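Local coordinates for DNA replication and repair protein RecF (PDB 5Z69) that binds ATP through an SMC-like ABC-type ATPase fold, probably binds single-stranded DNA, and acts as a recombination mediator of the RecFOR pathway in DNA repair, at residues Asp158-Arg169 with Phe189-Ile200. Sequence-based numbering, arbitrary orientation.
Sequences DLLQYNKTLSNR and FDEKLAEYGARI
Leu193 of helix 189-200 packs as a knob into a hole formed by Tyr162, Thr165, Leu166 and Arg169 of helix 158-169, in an antiparallel helical hairpin whose axes run at 150° to one another. The two segments belong to helices 153-177 and 186-222, which pack together away from the nucleotide site. Beside Leu193, Lys192 extends along Thr165. Its CB and CG pass Thr165 CG2, its CD and CE brush Thr165 OG1, with CE 3.2 Å from that oxygen, and NZ bonds Gln161 OE1 at 3.0 Å. The ammonium reaches the amide from above the carbonyl plane, 60° out of it, and a water accepts a further bond from NZ. With an alanine here, Gln161 OE1 would probably lose this donor and the amide would be freer to turn. The helix places Gln161 CB against Tyr196 CE1, and a chi1 of -174° brings CG to the same atom, both at 3.5 Å. Arg199 NH2 lies over the centre of the Tyr196 ring, 3.1 Å above its plane, while Arg199 NE forms a salt bridge with Asp158 through weak hydrogen bonds to OD1 and OD2. Deeper in, Tyr162 CB meets Ile200 CD1, and Tyr162 OH hydrogen-bonds His272 ND1. At the far end, Arg169 also pairs with Asp261 through NH1, and its NE meets Asp190 OD2 at 2.9 Å, the carboxylate oxygen lying almost in the guanidinium plane.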
# COMPACT_ATOMS: atom_id res chain seq x y z
N ASP A 158 14.09 19.42 6.61
CA ASP A 158 14.24 17.98 6.76
C ASP A 158 14.27 17.27 5.41
O ASP A 158 15.12 16.42 5.18
CB ASP A 158 13.11 17.42 7.63
CG ASP A 158 13.28 17.78 9.10
OD1 ASP A 158 14.41 18.14 9.48
OD2 ASP A 158 12.30 17.69 9.87
N LEU A 159 13.35 17.64 4.53
CA LEU A 159 13.23 17.01 3.22
C LEU A 159 14.50 17.24 2.41
O LEU A 159 15.02 16.32 1.77
CB LEU A 159 12.00 17.54 2.47
CG LEU A 159 11.73 17.03 1.06
CD1 LEU A 159 11.68 15.51 1.05
CD2 LEU A 159 10.42 17.61 0.53
N LEU A 160 15.01 18.47 2.47
CA LEU A 160 16.24 18.83 1.78
C LEU A 160 17.43 18.04 2.30
O LEU A 160 18.23 17.51 1.53
CB LEU A 160 16.52 20.34 1.93
CG LEU A 160 15.92 21.32 0.93
CD1 LEU A 160 16.31 22.75 1.31
CD2 LEU A 160 16.39 21.01 -0.48
N GLN A 161 17.57 17.97 3.62
CA GLN A 161 18.67 17.20 4.19
C GLN A 161 18.48 15.69 3.93
O GLN A 161 19.44 14.97 3.65
CB GLN A 161 18.78 17.49 5.69
CG GLN A 161 19.99 16.84 6.35
CD GLN A 161 21.30 17.14 5.62
OE1 GLN A 161 22.05 16.22 5.26
NE2 GLN A 161 21.59 18.42 5.41
N TYR A 162 17.24 15.21 3.99
CA TYR A 162 16.98 13.81 3.68
C TYR A 162 17.45 13.49 2.26
O TYR A 162 18.16 12.50 2.06
CB TYR A 162 15.49 13.47 3.84
CG TYR A 162 15.13 12.06 3.42
CD1 TYR A 162 15.26 11.00 4.30
CD2 TYR A 162 14.65 11.80 2.15
CE1 TYR A 162 14.93 9.68 3.92
CE2 TYR A 162 14.32 10.51 1.75
CZ TYR A 162 14.46 9.45 2.63
OH TYR A 162 14.12 8.16 2.20
N ASN A 163 17.08 14.33 1.30
CA ASN A 163 17.43 14.04 -0.10
C ASN A 163 18.92 14.07 -0.31
O ASN A 163 19.46 13.34 -1.15
CB ASN A 163 16.76 15.02 -1.06
CG ASN A 163 15.27 14.85 -1.14
OD1 ASN A 163 14.71 13.86 -0.67
ND2 ASN A 163 14.61 15.83 -1.74
N LYS A 164 19.60 14.93 0.47
CA LYS A 164 21.05 15.06 0.40
C LYS A 164 21.73 13.80 0.91
O LYS A 164 22.63 13.25 0.27
CB LYS A 164 21.51 16.28 1.22
CG LYS A 164 22.99 16.62 1.09
CD LYS A 164 23.25 18.05 1.58
N THR A 165 21.29 13.33 2.07
CA THR A 165 21.80 12.09 2.65
C THR A 165 21.47 10.87 1.78
O THR A 165 22.28 9.97 1.62
CB THR A 165 21.22 11.89 4.06
OG1 THR A 165 21.60 13.00 4.88
CG2 THR A 165 21.75 10.62 4.68
N LEU A 166 20.27 10.86 1.23
CA LEU A 166 19.89 9.80 0.31
C LEU A 166 20.84 9.75 -0.89
O LEU A 166 21.32 8.68 -1.28
CB LEU A 166 18.45 10.00 -0.15
CG LEU A 166 17.96 8.99 -1.18
CD1 LEU A 166 17.97 7.59 -0.55
CD2 LEU A 166 16.56 9.34 -1.67
N SER A 167 21.10 10.93 -1.47
CA SER A 167 22.00 11.01 -2.62
C SER A 167 23.39 10.50 -2.27
O SER A 167 24.00 9.76 -3.05
CB SER A 167 22.09 12.44 -3.14
OG SER A 167 22.99 12.51 -4.24
N ASN A 168 23.88 10.89 -1.09
CA ASN A 168 25.16 10.39 -0.61
C ASN A 168 25.15 8.87 -0.44
O ASN A 168 26.11 8.19 -0.80
CB ASN A 168 25.54 11.04 0.72
CG ASN A 168 25.87 12.53 0.57
OD1 ASN A 168 26.17 13.00 -0.53
ND2 ASN A 168 25.81 13.26 1.67
N ARG A 169 24.06 8.34 0.11
CA ARG A 169 23.99 6.91 0.32
C ARG A 169 24.02 6.20 -1.03
O ARG A 169 24.74 5.22 -1.20
CB ARG A 169 22.73 6.52 1.10
CG ARG A 169 22.73 5.03 1.49
CD ARG A 169 21.39 4.56 1.98
NE ARG A 169 21.42 3.25 2.62
CZ ARG A 169 21.07 2.11 2.03
NH1 ARG A 169 20.66 2.10 0.76
NH2 ARG A 169 21.13 0.97 2.70
N PHE A 189 25.11 6.52 7.50
CA PHE A 189 24.09 7.10 6.63
C PHE A 189 22.71 6.54 6.92
O PHE A 189 21.73 7.28 6.86
CB PHE A 189 24.46 6.87 5.17
CG PHE A 189 25.62 7.70 4.73
CD1 PHE A 189 25.45 9.05 4.41
CD2 PHE A 189 26.89 7.17 4.69
CE1 PHE A 189 26.52 9.83 4.03
CE2 PHE A 189 27.97 7.95 4.31
CZ PHE A 189 27.78 9.28 3.98
N ASP A 190 22.65 5.24 7.23
CA ASP A 190 21.40 4.58 7.55
C ASP A 190 20.74 5.24 8.75
O ASP A 190 19.53 5.52 8.75
CB ASP A 190 21.62 3.09 7.84
CG ASP A 190 21.76 2.25 6.57
OD1 ASP A 190 21.96 1.02 6.71
OD2 ASP A 190 21.65 2.80 5.45
N GLU A 191 21.55 5.45 9.79
CA GLU A 191 21.08 6.07 11.02
C GLU A 191 20.48 7.44 10.73
O GLU A 191 19.42 7.78 11.23
CB GLU A 191 22.22 6.19 12.03
CG GLU A 191 22.91 4.87 12.35
CD GLU A 191 24.07 5.01 13.34
OE1 GLU A 191 24.09 4.25 14.34
OE2 GLU A 191 24.96 5.86 13.11
N LYS A 192 21.17 8.19 9.87
CA LYS A 192 20.75 9.56 9.56
C LYS A 192 19.45 9.55 8.77
O LYS A 192 18.53 10.33 9.06
CB LYS A 192 21.84 10.30 8.78
CG LYS A 192 21.57 11.81 8.66
CD LYS A 192 22.70 12.56 8.00
CE LYS A 192 22.35 14.04 7.85
NZ LYS A 192 23.54 14.84 7.49
N LEU A 193 19.35 8.66 7.79
CA LEU A 193 18.13 8.55 6.98
C LEU A 193 16.92 8.18 7.81
O LEU A 193 15.80 8.59 7.50
CB LEU A 193 18.31 7.51 5.86
CG LEU A 193 19.16 7.92 4.66
CD1 LEU A 193 19.33 6.74 3.72
CD2 LEU A 193 18.58 9.13 3.92
N ALA A 194 17.14 7.38 8.86
CA ALA A 194 16.04 6.91 9.69
C ALA A 194 15.55 8.05 10.59
O ALA A 194 14.35 8.24 10.79
CB ALA A 194 16.47 5.69 10.52
N GLU A 195 16.50 8.81 11.11
CA GLU A 195 16.14 9.97 11.92
C GLU A 195 15.35 10.99 11.11
O GLU A 195 14.29 11.44 11.54
CB GLU A 195 17.38 10.62 12.51
CG GLU A 195 17.09 11.93 13.22
CD GLU A 195 18.35 12.67 13.56
OE1 GLU A 195 18.99 12.31 14.58
OE2 GLU A 195 18.73 13.59 12.81
N TYR A 196 15.86 11.35 9.93
CA TYR A 196 15.17 12.35 9.12
C TYR A 196 13.91 11.78 8.51
O TYR A 196 12.89 12.46 8.43
CB TYR A 196 16.10 12.90 8.04
CG TYR A 196 17.01 13.99 8.57
CD1 TYR A 196 16.74 15.32 8.33
CD2 TYR A 196 18.13 13.68 9.34
CE1 TYR A 196 17.56 16.32 8.81
CE2 TYR A 196 18.96 14.65 9.82
CZ TYR A 196 18.67 15.98 9.56
OH TYR A 196 19.50 16.95 10.06
N GLY A 197 13.96 10.51 8.11
CA GLY A 197 12.78 9.83 7.60
C GLY A 197 11.64 9.79 8.60
O GLY A 197 10.47 9.96 8.24
N ALA A 198 11.97 9.58 9.86
CA ALA A 198 10.94 9.52 10.90
C ALA A 198 10.28 10.90 11.10
O ALA A 198 9.05 11.01 11.21
CB ALA A 198 11.54 9.00 12.23
N ARG A 199 11.09 11.95 11.16
CA ARG A 199 10.50 13.29 11.27
C ARG A 199 9.56 13.60 10.11
O ARG A 199 8.48 14.17 10.29
CB ARG A 199 11.60 14.33 11.35
CG ARG A 199 12.28 14.32 12.69
CD ARG A 199 12.83 15.69 12.98
NE ARG A 199 13.98 15.99 12.15
CZ ARG A 199 15.22 15.68 12.48
NH1 ARG A 199 15.46 15.07 13.63
NH2 ARG A 199 16.23 15.99 11.67
N ILE A 200 9.95 13.18 8.91
CA ILE A 200 9.16 13.43 7.71
C ILE A 200 7.85 12.64 7.73
O ILE A 200 6.78 13.18 7.42
CB ILE A 200 10.01 13.09 6.47
CG1 ILE A 200 10.96 14.26 6.15
CG2 ILE A 200 9.14 12.76 5.26
CD1 ILE A 200 12.19 13.84 5.37
O HOH W 1 9.81 17.11 9.23
O HOH W 2 24.79 13.26 4.99